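Local coordinates for protein 273aa long hypothetical dTDP-4-dehydrorhamnose reductase (PDB 2GGS) that binds NADPH in a Rossmann-type fold and probably acts as a dTDP-4-dehydrorhamnose reductase, at residues 10-15 / 187-192; 149-154 / 182-187; 153-158 / 266-271. One frame throughout, in Å; residues are numbered along the deposited sequence.

How the interactions relate
From the N terminus, the chain forms the cofactor-binding turn and helix at 10-15, which waits 171 residues for its partner at 187-192; this contact, interaction 1, closes the longest loop of the three and joins helices 11-20 and 186-199. Interaction 2 falls within this loop, returning 182-187, at the start of the latter helix, to the end of strand 147-151 after 27 residues. Interaction 3 begins in the loop after that strand, sharing Gly153 and Ile154, but finishes at 266-271, so it crosses interaction 1 and adds the C-terminal loop. Two salt bridges join the contacts: Glu15 OE2 to Arg156 NE at 2.7 Å, and Arg187 NE to Asp267 OD2 at 2.8 Å.

Interaction 1. Residues 10-15 / 187-192; sequences GQLGIE and RKLASA. With NDP (NADPH dihydro-nicotinamide-adenine-dinucleotide phosphate), chain C.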
loop_
_atom_site.group_PDB
_atom_site.type_symbol
_atom_site.label_atom_id
_atom_site.label_comp_id
_atom_site.label_asym_id
_atom_site.label_seq_id
_atom_site.Cartn_x
_atom_site.Cartn_y
_atom_site.Cartn_z
ATOM N N GLY A 10 10.065 -1.620 2.194
ATOM C CA GLY A 10 8.962 -0.899 2.860
ATOM C C GLY A 10 8.121 -1.887 3.677
ATOM O O GLY A 10 8.445 -3.074 3.783
ATOM N N GLN A 11 6.997 -1.407 4.200
ATOM C CA GLN A 11 6.207 -2.239 5.112
ATOM C C GLN A 11 5.692 -3.507 4.444
ATOM O O GLN A 11 5.932 -4.627 4.921
ATOM C CB GLN A 11 5.015 -1.460 5.640
ATOM C CG GLN A 11 5.296 -0.144 6.340
ATOM C CD GLN A 11 4.045 0.403 6.962
ATOM O OE1 GLN A 11 3.154 0.964 6.259
ATOM N NE2 GLN A 11 3.978 0.339 8.265
ATOM N N LEU A 12 5.014 -3.327 3.305
ATOM C CA LEU A 12 4.484 -4.445 2.543
ATOM C C LEU A 12 5.637 -5.278 1.980
ATOM O O LEU A 12 5.638 -6.481 2.121
ATOM C CB LEU A 12 3.558 -3.954 1.420
ATOM C CG LEU A 12 3.080 -5.100 0.528
ATOM C CD1 LEU A 12 2.260 -6.128 1.368
ATOM C CD2 LEU A 12 2.174 -4.472 -0.536
ATOM N N GLY A 13 6.666 -4.625 1.412
ATOM C CA GLY A 13 7.758 -5.359 0.808
ATOM C C GLY A 13 8.497 -6.282 1.758
ATOM O O GLY A 13 8.842 -7.368 1.382
ATOM N N ILE A 14 8.768 -5.829 2.985
ATOM C CA ILE A 14 9.423 -6.682 4.005
ATOM C C ILE A 14 8.643 -7.982 4.188
ATOM O O ILE A 14 9.221 -9.065 4.183
ATOM C CB ILE A 14 9.610 -5.954 5.315
ATOM C CG1 ILE A 14 10.676 -4.868 5.096
ATOM C CG2 ILE A 14 10.094 -6.930 6.450
ATOM C CD1 ILE A 14 10.767 -3.852 6.184
ATOM N N GLU A 15 7.328 -7.819 4.348
ATOM C CA GLU A 15 6.457 -8.946 4.589
ATOM C C GLU A 15 6.325 -9.851 3.356
ATOM O O GLU A 15 6.367 -11.084 3.489
ATOM C CB GLU A 15 5.108 -8.468 5.133
ATOM C CG GLU A 15 5.245 -7.750 6.502
ATOM C CD GLU A 15 5.879 -8.612 7.566
ATOM O OE1 GLU A 15 5.580 -9.833 7.614
ATOM O OE2 GLU A 15 6.675 -8.082 8.386
ATOM N N ARG A 187 1.500 -7.785 7.013
ATOM C CA ARG A 187 1.607 -9.243 6.936
ATOM C C ARG A 187 0.342 -9.908 6.359
ATOM O O ARG A 187 0.452 -10.863 5.597
ATOM C CB ARG A 187 1.992 -9.854 8.283
ATOM C CG ARG A 187 0.917 -9.691 9.363
ATOM C CD ARG A 187 1.445 -10.389 10.616
ATOM N NE ARG A 187 0.402 -10.468 11.626
ATOM C CZ ARG A 187 0.428 -11.314 12.659
ATOM N NH1 ARG A 187 1.448 -12.148 12.836
ATOM N NH2 ARG A 187 -0.576 -11.314 13.527
ATOM N N LYS A 188 -0.835 -9.405 6.730
ATOM C CA LYS A 188 -2.068 -9.982 6.171
ATOM C C LYS A 188 -2.220 -9.692 4.696
ATOM O O LYS A 188 -2.599 -10.586 3.911
ATOM C CB LYS A 188 -3.307 -9.510 6.945
ATOM C CG LYS A 188 -3.345 -10.068 8.361
ATOM C CD LYS A 188 -3.611 -11.589 8.381
ATOM C CE LYS A 188 -3.774 -12.061 9.824
ATOM N NZ LYS A 188 -3.279 -13.458 10.067
ATOM N N LEU A 189 -1.923 -8.444 4.317
ATOM C CA LEU A 189 -1.894 -8.041 2.896
ATOM C C LEU A 189 -0.896 -8.911 2.117
ATOM O O LEU A 189 -1.207 -9.380 1.042
ATOM C CB LEU A 189 -1.557 -6.548 2.755
ATOM C CG LEU A 189 -1.581 -6.117 1.279
ATOM C CD1 LEU A 189 -2.878 -6.549 0.517
ATOM C CD2 LEU A 189 -1.366 -4.616 1.185
ATOM N N ALA A 190 0.303 -9.141 2.661
ATOM C CA ALA A 190 1.316 -9.966 1.961
ATOM C C ALA A 190 0.816 -11.388 1.732
ATOM O O ALA A 190 0.971 -11.928 0.634
ATOM C CB ALA A 190 2.570 -9.983 2.728
ATOM N N SER A 191 0.190 -11.947 2.769
ATOM C CA SER A 191 -0.380 -13.296 2.688
ATOM C C SER A 191 -1.453 -13.369 1.580
ATOM O O SER A 191 -1.478 -14.351 0.803
ATOM C CB SER A 191 -0.932 -13.719 4.042
ATOM O OG SER A 191 -1.523 -15.009 3.927
ATOM N N ALA A 192 -2.299 -12.342 1.479
ATOM C CA ALA A 192 -3.302 -12.288 0.411
ATOM C C ALA A 192 -2.667 -12.227 -0.949
ATOM O O ALA A 192 -3.065 -12.936 -1.873
ATOM C CB ALA A 192 -4.246 -11.133 0.618
HETATM P PA NDP C . 6.501 2.281 2.467
HETATM O O1A NDP C . 6.514 3.747 2.600
HETATM O O2A NDP C . 6.779 1.557 3.730
HETATM O O5B NDP C . 7.527 1.779 1.376
HETATM C C5B NDP C . 7.774 2.543 0.209
HETATM C C4B NDP C . 8.756 1.734 -0.598
HETATM O O4B NDP C . 8.922 2.397 -1.854
HETATM C C3B NDP C . 10.109 1.574 0.078
HETATM O O3B NDP C . 10.557 0.262 -0.129
HETATM C C2B NDP C . 10.967 2.562 -0.722
HETATM O O2B NDP C . 12.285 2.104 -0.724
HETATM C C1B NDP C . 10.321 2.421 -2.094
HETATM N N9A NDP C . 10.646 3.563 -2.954
HETATM C C8A NDP C . 10.204 4.845 -2.823
HETATM N N7A NDP C . 10.766 5.593 -3.815
HETATM C C5A NDP C . 11.548 4.783 -4.548
HETATM C C6A NDP C . 12.365 5.009 -5.662
HETATM N N6A NDP C . 12.549 6.274 -6.134
HETATM N N1A NDP C . 13.061 3.935 -6.148
HETATM C C2A NDP C . 12.980 2.655 -5.614
HETATM N N3A NDP C . 12.188 2.448 -4.510
HETATM C C4A NDP C . 11.503 3.498 -4.001
HETATM O O3 NDP C . 5.054 1.984 1.796
HETATM P PN NDP C . 4.058 0.749 2.132
HETATM O O1N NDP C . 4.720 -0.533 2.232
HETATM O O2N NDP C . 3.250 1.287 3.250
HETATM O O5D NDP C . 3.126 0.820 0.834
HETATM C C5D NDP C . 3.201 -0.195 -0.162
HETATM C C4D NDP C . 2.283 0.110 -1.339
HETATM O O4D NDP C . 0.961 0.183 -0.859
HETATM C C3D NDP C . 2.561 1.438 -2.036
HETATM O O3D NDP C . 2.228 1.201 -3.378
HETATM C C2D NDP C . 1.569 2.391 -1.417
HETATM O O2D NDP C . 1.303 3.473 -2.293
HETATM C C1D NDP C . 0.370 1.426 -1.243
HETATM N N1N NDP C . -0.541 1.912 -0.199
HETATM C C2N NDP C . 0.003 2.277 1.003
HETATM C C3N NDP C . -0.793 2.563 2.103
HETATM C C7N NDP C . -0.137 2.952 3.389
HETATM O O7N NDP C . -0.936 3.467 4.429
HETATM N N7N NDP C . 1.180 2.821 3.528
HETATM C C4N NDP C . -2.306 2.493 2.002
HETATM C C5N NDP C . -2.816 2.117 0.631
HETATM C C6N NDP C . -1.905 1.833 -0.395
HETATM P P2B NDP C . 13.455 2.783 0.238
HETATM O O1X NDP C . 14.490 1.732 0.238
HETATM O O2X NDP C . 12.873 3.070 1.581
HETATM O O3X NDP C . 13.943 4.116 -0.386
#
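Leu12 and Leu189 both carry CG on the side remote from their own backbone nitrogen (chi1 175° and -178°), and this throws their branches into the space between two helices, where the side chains meet at about a right angle. Leu12 CD1 lies 3.8 Å from Leu189 CG and also touches Ala190. One turn on, Glu15 CB rests 3.8 Å from Ala190 CB; the small alanine is consistent with the axes of 11-15 and 187-192 approaching to 8.5 Å, with a signed crossing angle of -58°. Glu15 bends at chi2 and lays OE1 3.6 Å from Arg187 CB. The two side chains run alongside each other without pairing: Glu15 OE1 is 6.6 Å from Arg187 NE, the glutamate being engaged by Arg156 and Arg18 and the arginine by Asp267. After the N-cap Gly10, Gln11 N donates to NADPH O2A at 3.0 Å. Leu12 N donates almost straight to NADPH O1N at 3.0 Å, so the helix end would probably stabilise the diphosphate charge. Helix 11-20, which follows strand 3-6, thus packs against helix 186-199, which precedes strand 203-206; Ile193 of the latter helix also touches Leu12, while Leu16 and Leu19 extend the contact around Ala190.

Interaction 2. Residues 149-154 / 182-187; sequences IRTSGI and SPISAR. With NDP (NADPH dihydro-nicotinamide-adenine-dinucleotide phosphate), chain C.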
loop_
_atom_site.group_PDB
_atom_site.type_symbol
_atom_site.label_atom_id
_atom_site.label_comp_id
_atom_site.label_asym_id
_atom_site.label_seq_id
_atom_site.Cartn_x
_atom_site.Cartn_y
_atom_site.Cartn_z
ATOM N N ILE A 149 -3.985 -4.117 -7.349
ATOM C CA ILE A 149 -4.552 -4.420 -6.032
ATOM C C ILE A 149 -4.690 -3.115 -5.267
ATOM O O ILE A 149 -3.678 -2.504 -4.941
ATOM C CB ILE A 149 -3.656 -5.397 -5.238
ATOM C CG1 ILE A 149 -3.425 -6.733 -5.969
ATOM C CG2 ILE A 149 -4.271 -5.632 -3.856
ATOM C CD1 ILE A 149 -2.546 -7.697 -5.178
ATOM N N ARG A 150 -5.929 -2.677 -4.988
ATOM C CA ARG A 150 -6.086 -1.456 -4.182
ATOM C C ARG A 150 -6.188 -1.876 -2.717
ATOM O O ARG A 150 -6.892 -2.818 -2.375
ATOM C CB ARG A 150 -7.330 -0.676 -4.546
ATOM C CG ARG A 150 -7.394 -0.233 -6.009
ATOM C CD ARG A 150 -8.360 0.960 -6.160
ATOM N NE ARG A 150 -8.494 1.431 -7.540
ATOM C CZ ARG A 150 -9.572 1.212 -8.303
ATOM N NH1 ARG A 150 -10.616 0.507 -7.833
ATOM N NH2 ARG A 150 -9.606 1.688 -9.538
ATOM N N THR A 151 -5.506 -1.139 -1.859
ATOM C CA THR A 151 -5.514 -1.458 -0.417
ATOM C C THR A 151 -5.601 -0.155 0.387
ATOM O O THR A 151 -5.594 0.953 -0.189
ATOM C CB THR A 151 -4.335 -2.362 -0.044
ATOM O OG1 THR A 151 -4.496 -2.916 1.271
ATOM C CG2 THR A 151 -3.034 -1.611 -0.117
ATOM N N SER A 152 -5.677 -0.291 1.703
ATOM C CA SER A 152 -5.979 0.843 2.577
ATOM C C SER A 152 -5.162 0.724 3.859
ATOM O O SER A 152 -5.128 -0.338 4.461
ATOM C CB SER A 152 -7.476 0.840 2.907
ATOM O OG SER A 152 -7.805 1.806 3.875
ATOM N N GLY A 153 -4.538 1.822 4.293
ATOM C CA GLY A 153 -4.039 1.901 5.665
ATOM C C GLY A 153 -3.078 0.795 6.052
ATOM O O GLY A 153 -3.116 0.277 7.164
ATOM N N ILE A 154 -2.151 0.436 5.151
ATOM C CA ILE A 154 -1.144 -0.562 5.497
ATOM C C ILE A 154 -0.387 -0.144 6.735
ATOM O O ILE A 154 0.162 0.968 6.786
ATOM C CB ILE A 154 -0.097 -0.797 4.372
ATOM C CG1 ILE A 154 -0.780 -1.242 3.066
ATOM C CG2 ILE A 154 0.920 -1.863 4.806
ATOM C CD1 ILE A 154 0.236 -1.412 1.890
ATOM N N SER A 182 -10.006 1.333 5.839
ATOM C CA SER A 182 -9.996 -0.108 5.984
ATOM C C SER A 182 -8.566 -0.682 6.223
ATOM O O SER A 182 -8.025 -1.392 5.378
ATOM C CB SER A 182 -10.658 -0.777 4.754
ATOM O OG SER A 182 -10.190 -0.197 3.584
ATOM N N PRO A 183 -8.000 -0.409 7.405
ATOM C CA PRO A 183 -6.583 -0.714 7.629
ATOM C C PRO A 183 -6.313 -2.224 7.588
ATOM O O PRO A 183 -7.091 -3.016 8.141
ATOM C CB PRO A 183 -6.322 -0.153 9.035
ATOM C CG PRO A 183 -7.709 -0.160 9.706
ATOM C CD PRO A 183 -8.624 0.238 8.583
ATOM N N ILE A 184 -5.228 -2.622 6.930
ATOM C CA ILE A 184 -4.784 -3.999 6.884
ATOM C C ILE A 184 -3.328 -4.034 7.313
ATOM O O ILE A 184 -2.551 -3.127 6.951
ATOM C CB ILE A 184 -4.993 -4.584 5.435
ATOM C CG1 ILE A 184 -4.686 -6.098 5.340
ATOM C CG2 ILE A 184 -4.204 -3.700 4.347
ATOM C CD1 ILE A 184 -5.114 -6.695 3.999
ATOM N N SER A 185 -2.936 -5.035 8.091
ATOM C CA SER A 185 -1.510 -5.182 8.436
ATOM C C SER A 185 -0.717 -5.545 7.209
ATOM O O SER A 185 -1.210 -6.228 6.298
ATOM C CB SER A 185 -1.252 -6.229 9.506
ATOM O OG SER A 185 -1.676 -7.505 9.058
ATOM N N ALA A 186 0.534 -5.077 7.158
ATOM C CA ALA A 186 1.363 -5.523 6.053
ATOM C C ALA A 186 1.417 -7.031 5.899
ATOM O O ALA A 186 1.420 -7.515 4.771
ATOM C CB ALA A 186 2.798 -4.931 6.179
ATOM N N ARG A 187 1.500 -7.785 7.013
ATOM C CA ARG A 187 1.607 -9.243 6.936
ATOM C C ARG A 187 0.342 -9.908 6.359
ATOM O O ARG A 187 0.452 -10.863 5.597
ATOM C CB ARG A 187 1.992 -9.854 8.283
ATOM C CG ARG A 187 0.917 -9.691 9.363
ATOM C CD ARG A 187 1.445 -10.389 10.616
ATOM N NE ARG A 187 0.402 -10.468 11.626
ATOM C CZ ARG A 187 0.428 -11.314 12.659
ATOM N NH1 ARG A 187 1.448 -12.148 12.836
ATOM N NH2 ARG A 187 -0.576 -11.314 13.527
HETATM P PA NDP C . 6.501 2.281 2.467
HETATM O O1A NDP C . 6.514 3.747 2.600
HETATM O O2A NDP C . 6.779 1.557 3.730
HETATM O O5B NDP C . 7.527 1.779 1.376
HETATM C C5B NDP C . 7.774 2.543 0.209
HETATM C C4B NDP C . 8.756 1.734 -0.598
HETATM O O4B NDP C . 8.922 2.397 -1.854
HETATM C C3B NDP C . 10.109 1.574 0.078
HETATM O O3B NDP C . 10.557 0.262 -0.129
HETATM C C2B NDP C . 10.967 2.562 -0.722
HETATM O O2B NDP C . 12.285 2.104 -0.724
HETATM C C1B NDP C . 10.321 2.421 -2.094
HETATM N N9A NDP C . 10.646 3.563 -2.954
HETATM C C8A NDP C . 10.204 4.845 -2.823
HETATM N N7A NDP C . 10.766 5.593 -3.815
HETATM C C5A NDP C . 11.548 4.783 -4.548
HETATM C C6A NDP C . 12.365 5.009 -5.662
HETATM N N6A NDP C . 12.549 6.274 -6.134
HETATM N N1A NDP C . 13.061 3.935 -6.148
HETATM C C2A NDP C . 12.980 2.655 -5.614
HETATM N N3A NDP C . 12.188 2.448 -4.510
HETATM C C4A NDP C . 11.503 3.498 -4.001
HETATM O O3 NDP C . 5.054 1.984 1.796
HETATM P PN NDP C . 4.058 0.749 2.132
HETATM O O1N NDP C . 4.720 -0.533 2.232
HETATM O O2N NDP C . 3.250 1.287 3.250
HETATM O O5D NDP C . 3.126 0.820 0.834
HETATM C C5D NDP C . 3.201 -0.195 -0.162
HETATM C C4D NDP C . 2.283 0.110 -1.339
HETATM O O4D NDP C . 0.961 0.183 -0.859
HETATM C C3D NDP C . 2.561 1.438 -2.036
HETATM O O3D NDP C . 2.228 1.201 -3.378
HETATM C C2D NDP C . 1.569 2.391 -1.417
HETATM O O2D NDP C . 1.303 3.473 -2.293
HETATM C C1D NDP C . 0.370 1.426 -1.243
HETATM N N1N NDP C . -0.541 1.912 -0.199
HETATM C C2N NDP C . 0.003 2.277 1.003
HETATM C C3N NDP C . -0.793 2.563 2.103
HETATM C C7N NDP C . -0.137 2.952 3.389
HETATM O O7N NDP C . -0.936 3.467 4.429
HETATM N N7N NDP C . 1.180 2.821 3.528
HETATM C C4N NDP C . -2.306 2.493 2.002
HETATM C C5N NDP C . -2.816 2.117 0.631
HETATM C C6N NDP C . -1.905 1.833 -0.395
HETATM P P2B NDP C . 13.455 2.783 0.238
HETATM O O1X NDP C . 14.490 1.732 0.238
HETATM O O2X NDP C . 12.873 3.070 1.581
HETATM O O3X NDP C . 13.943 4.116 -0.386
#
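Ser152 and Ser182 form the tight end of this contact. With Ser152 OG anti to its nitrogen (chi1 173°), the hydroxyl reaches Ser182 N and accepts a hydrogen bond of 3.0 Å; OG is also bonded to Asp108, so two protein partners fix its rotation. Ser152 CB and Ser182 OG are pressed to 3.0 Å. Thr151 OG1, bonded to Val207 O, meets Ile184 CG2 at 3.2 Å, the two side chains crossing at about a right angle. Ile154 CA points its hydrogen at Ile184 O, 3.3 Å away, with 157° at the hydrogen. Gly153 has positive phi, and a CB there would crowd Pro183 CA. Ile154 CG2 packs normally on Ala186 CB at 3.9 Å. The looser side holds a weak bond from Ile184 N to Ser152 O, the apolar pair Ile154 CG1 and Ile184 CG2 at 4.4 Å, and the partly exposed Gly153. At the cofactor, Gly153 N lies 3.3 Å from C4N of the NADPH nicotinamide. Thr151 CG2 and Ile154 CG1 come up to one face of that ring, CG1 lying 3.9 Å from C3N. The loop after strand 147-151 thus lines the nicotinamide pocket, consistent with the short-chain dehydrogenase type of Rossmann fold.

Interaction 3. Residues 153-158 / 266-271; sequences GIFRNK and LDLDGM. With NDP (NADPH dihydro-nicotinamide-adenine-dinucleotide phosphate), chain C.
Phe155 presses its ring into a 3-10 turn, 268-270, that belongs to the C-terminal loop packed against the Rossmann core. The ring edge meets a carbonyl: Asp267 O lies near the ring plane, 3.3 Å from Phe155 CE2. Met271 CG approaches Phe155 CD2 at 4.0 Å on an oblique course, and the methyl ends of Leu266 and Leu268 come more loosely to CZ. The chi1 of Phe155, 68°, sets CG between backbone N and carbonyl carbon, directing the ring toward the turn. Replacing the ring with an alanine is likely to open a gap beside the turn and leave Met271 and the two leucines without this apolar partner. Alongside, Arg156 CA sends its hydrogen to Gly270 O at 3.6 Å (169° at the hydrogen). In the next shell, Gly270 N bonds to Asp267 O at 2.9 Å, fixing the carbonyl that meets the ring, while the Asp267 carboxylate is tied to Ser185 and Arg187. Leu266 and Leu268 are backed by helix 214-224. Arg156 NE pairs with Glu15; Arg156 NH1 donates to Asn157 OD1 at 3.1 Å, OD1 lying in the guanidinium plane and NH1 above the Asn157 carbonyl plane. Farther along, the extended Lys158 chain delivers NZ to NADPH O1A, 2.8 Å away.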
loop_
_atom_site.group_PDB
_atom_site.type_symbol
_atom_site.label_atom_id
_atom_site.label_comp_id
_atom_site.label_asym_id
_atom_site.label_seq_id
_atom_site.Cartn_x
_atom_site.Cartn_y
_atom_site.Cartn_z
ATOM N N GLY A 153 -4.538 1.822 4.293
ATOM C CA GLY A 153 -4.039 1.901 5.665
ATOM C C GLY A 153 -3.078 0.795 6.052
ATOM O O GLY A 153 -3.116 0.277 7.164
ATOM N N ILE A 154 -2.151 0.436 5.151
ATOM C CA ILE A 154 -1.144 -0.562 5.497
ATOM C C ILE A 154 -0.387 -0.144 6.735
ATOM O O ILE A 154 0.162 0.968 6.786
ATOM C CB ILE A 154 -0.097 -0.797 4.372
ATOM C CG1 ILE A 154 -0.780 -1.242 3.066
ATOM C CG2 ILE A 154 0.920 -1.863 4.806
ATOM C CD1 ILE A 154 0.236 -1.412 1.890
ATOM N N PHE A 155 -0.301 -1.062 7.693
ATOM C CA PHE A 155 0.472 -0.791 8.911
ATOM C C PHE A 155 1.405 -1.905 9.330
ATOM O O PHE A 155 1.131 -3.083 9.181
ATOM C CB PHE A 155 -0.428 -0.361 10.069
ATOM C CG PHE A 155 -1.347 -1.474 10.580
ATOM C CD1 PHE A 155 -2.639 -1.581 10.079
ATOM C CD2 PHE A 155 -0.918 -2.364 11.560
ATOM C CE1 PHE A 155 -3.503 -2.601 10.516
ATOM C CE2 PHE A 155 -1.787 -3.387 12.037
ATOM C CZ PHE A 155 -3.074 -3.501 11.513
ATOM N N ARG A 156 2.587 -1.516 9.833
ATOM C CA ARG A 156 3.579 -2.457 10.289
ATOM C C ARG A 156 4.396 -1.653 11.299
ATOM O O ARG A 156 3.962 -1.486 12.446
ATOM C CB ARG A 156 4.440 -2.982 9.136
ATOM C CG ARG A 156 5.417 -4.069 9.542
ATOM C CD ARG A 156 6.295 -4.533 8.389
ATOM N NE ARG A 156 7.248 -5.508 8.871
ATOM C CZ ARG A 156 8.400 -5.185 9.459
ATOM N NH1 ARG A 156 8.739 -3.906 9.594
ATOM N NH2 ARG A 156 9.215 -6.133 9.915
ATOM N N ASN A 157 5.527 -1.114 10.849
ATOM C CA ASN A 157 6.345 -0.226 11.685
ATOM C C ASN A 157 5.978 1.260 11.540
ATOM O O ASN A 157 6.534 2.131 12.244
ATOM C CB ASN A 157 7.810 -0.423 11.280
ATOM C CG ASN A 157 7.995 -0.281 9.780
ATOM O OD1 ASN A 157 7.523 -1.098 8.994
ATOM N ND2 ASN A 157 8.696 0.761 9.374
ATOM N N LYS A 158 5.091 1.591 10.608
ATOM C CA LYS A 158 4.509 2.925 10.604
ATOM C C LYS A 158 2.995 2.834 10.314
ATOM O O LYS A 158 2.410 1.783 10.541
ATOM C CB LYS A 158 5.262 3.875 9.665
ATOM C CG LYS A 158 5.240 3.465 8.247
ATOM C CD LYS A 158 6.018 4.448 7.378
ATOM C CE LYS A 158 6.002 4.021 5.900
ATOM N NZ LYS A 158 6.790 5.028 5.049
ATOM N N LEU A 266 -9.280 -7.077 11.802
ATOM C CA LEU A 266 -8.238 -6.205 12.343
ATOM C C LEU A 266 -7.106 -7.027 12.979
ATOM O O LEU A 266 -7.349 -7.898 13.825
ATOM C CB LEU A 266 -8.781 -5.241 13.376
ATOM C CG LEU A 266 -7.751 -4.222 13.911
ATOM C CD1 LEU A 266 -7.374 -3.251 12.755
ATOM C CD2 LEU A 266 -8.273 -3.461 15.122
ATOM N N ASP A 267 -5.883 -6.756 12.546
ATOM C CA ASP A 267 -4.725 -7.477 12.980
ATOM C C ASP A 267 -3.703 -6.601 13.726
ATOM O O ASP A 267 -2.663 -6.374 13.253
ATOM C CB ASP A 267 -4.094 -8.195 11.785
ATOM C CG ASP A 267 -2.860 -8.967 12.132
ATOM O OD1 ASP A 267 -2.807 -9.559 13.172
ATOM O OD2 ASP A 267 -1.946 -8.952 11.347
ATOM N N LEU A 268 -4.029 -6.144 14.915
ATOM C CA LEU A 268 -3.063 -5.390 15.667
ATOM C C LEU A 268 -1.744 -6.064 16.030
ATOM O O LEU A 268 -0.773 -5.401 16.249
ATOM C CB LEU A 268 -3.683 -4.728 16.877
ATOM C CG LEU A 268 -4.811 -3.759 16.585
ATOM C CD1 LEU A 268 -5.402 -3.253 17.860
ATOM C CD2 LEU A 268 -4.303 -2.632 15.745
ATOM N N ASP A 269 -1.722 -7.371 16.094
ATOM C CA ASP A 269 -0.473 -8.078 16.256
ATOM C C ASP A 269 0.518 -7.872 15.079
ATOM O O ASP A 269 1.635 -8.256 15.152
ATOM C CB ASP A 269 -0.710 -9.567 16.443
ATOM C CG ASP A 269 -1.281 -9.936 17.826
ATOM O OD1 ASP A 269 -1.305 -9.143 18.731
ATOM O OD2 ASP A 269 -1.667 -11.078 17.932
ATOM N N GLY A 270 0.038 -7.281 13.999
ATOM C CA GLY A 270 0.870 -6.948 12.857
ATOM C C GLY A 270 1.656 -5.669 13.017
ATOM O O GLY A 270 2.394 -5.288 12.159
ATOM N N MET A 271 1.425 -5.006 14.132
ATOM C CA MET A 271 2.220 -3.813 14.494
ATOM C C MET A 271 3.631 -4.247 14.878
ATOM O O MET A 271 3.826 -5.288 15.547
ATOM C CB MET A 271 1.591 -3.065 15.671
ATOM C CG MET A 271 0.358 -2.276 15.327
ATOM S SD MET A 271 -0.146 -1.281 16.715
ATOM C CE MET A 271 -1.055 -2.494 17.603
HETATM P PA NDP C . 6.501 2.281 2.467
HETATM O O1A NDP C . 6.514 3.747 2.600
HETATM O O2A NDP C . 6.779 1.557 3.730
HETATM O O5B NDP C . 7.527 1.779 1.376
HETATM C C5B NDP C . 7.774 2.543 0.209
HETATM C C4B NDP C . 8.756 1.734 -0.598
HETATM O O4B NDP C . 8.922 2.397 -1.854
HETATM C C3B NDP C . 10.109 1.574 0.078
HETATM O O3B NDP C . 10.557 0.262 -0.129
HETATM C C2B NDP C . 10.967 2.562 -0.722
HETATM O O2B NDP C . 12.285 2.104 -0.724
HETATM C C1B NDP C . 10.321 2.421 -2.094
HETATM N N9A NDP C . 10.646 3.563 -2.954
HETATM C C8A NDP C . 10.204 4.845 -2.823
HETATM N N7A NDP C . 10.766 5.593 -3.815
HETATM C C5A NDP C . 11.548 4.783 -4.548
HETATM C C6A NDP C . 12.365 5.009 -5.662
HETATM N N6A NDP C . 12.549 6.274 -6.134
HETATM N N1A NDP C . 13.061 3.935 -6.148
HETATM C C2A NDP C . 12.980 2.655 -5.614
HETATM N N3A NDP C . 12.188 2.448 -4.510
HETATM C C4A NDP C . 11.503 3.498 -4.001
HETATM O O3 NDP C . 5.054 1.984 1.796
HETATM P PN NDP C . 4.058 0.749 2.132
HETATM O O1N NDP C . 4.720 -0.533 2.232
HETATM O O2N NDP C . 3.250 1.287 3.250
HETATM O O5D NDP C . 3.126 0.820 0.834
HETATM C C5D NDP C . 3.201 -0.195 -0.162
HETATM C C4D NDP C . 2.283 0.110 -1.339
HETATM O O4D NDP C . 0.961 0.183 -0.859
HETATM C C3D NDP C . 2.561 1.438 -2.036
HETATM O O3D NDP C . 2.228 1.201 -3.378
HETATM C C2D NDP C . 1.569 2.391 -1.417
HETATM O O2D NDP C . 1.303 3.473 -2.293
HETATM C C1D NDP C . 0.370 1.426 -1.243
HETATM N N1N NDP C . -0.541 1.912 -0.199
HETATM C C2N NDP C . 0.003 2.277 1.003
HETATM C C3N NDP C . -0.793 2.563 2.103
HETATM C C7N NDP C . -0.137 2.952 3.389
HETATM O O7N NDP C . -0.936 3.467 4.429
HETATM N N7N NDP C . 1.180 2.821 3.528
HETATM C C4N NDP C . -2.306 2.493 2.002
HETATM C C5N NDP C . -2.816 2.117 0.631
HETATM C C6N NDP C . -1.905 1.833 -0.395
HETATM P P2B NDP C . 13.455 2.783 0.238
HETATM O O1X NDP C . 14.490 1.732 0.238
HETATM O O2X NDP C . 12.873 3.070 1.581
HETATM O O3X NDP C . 13.943 4.116 -0.386
#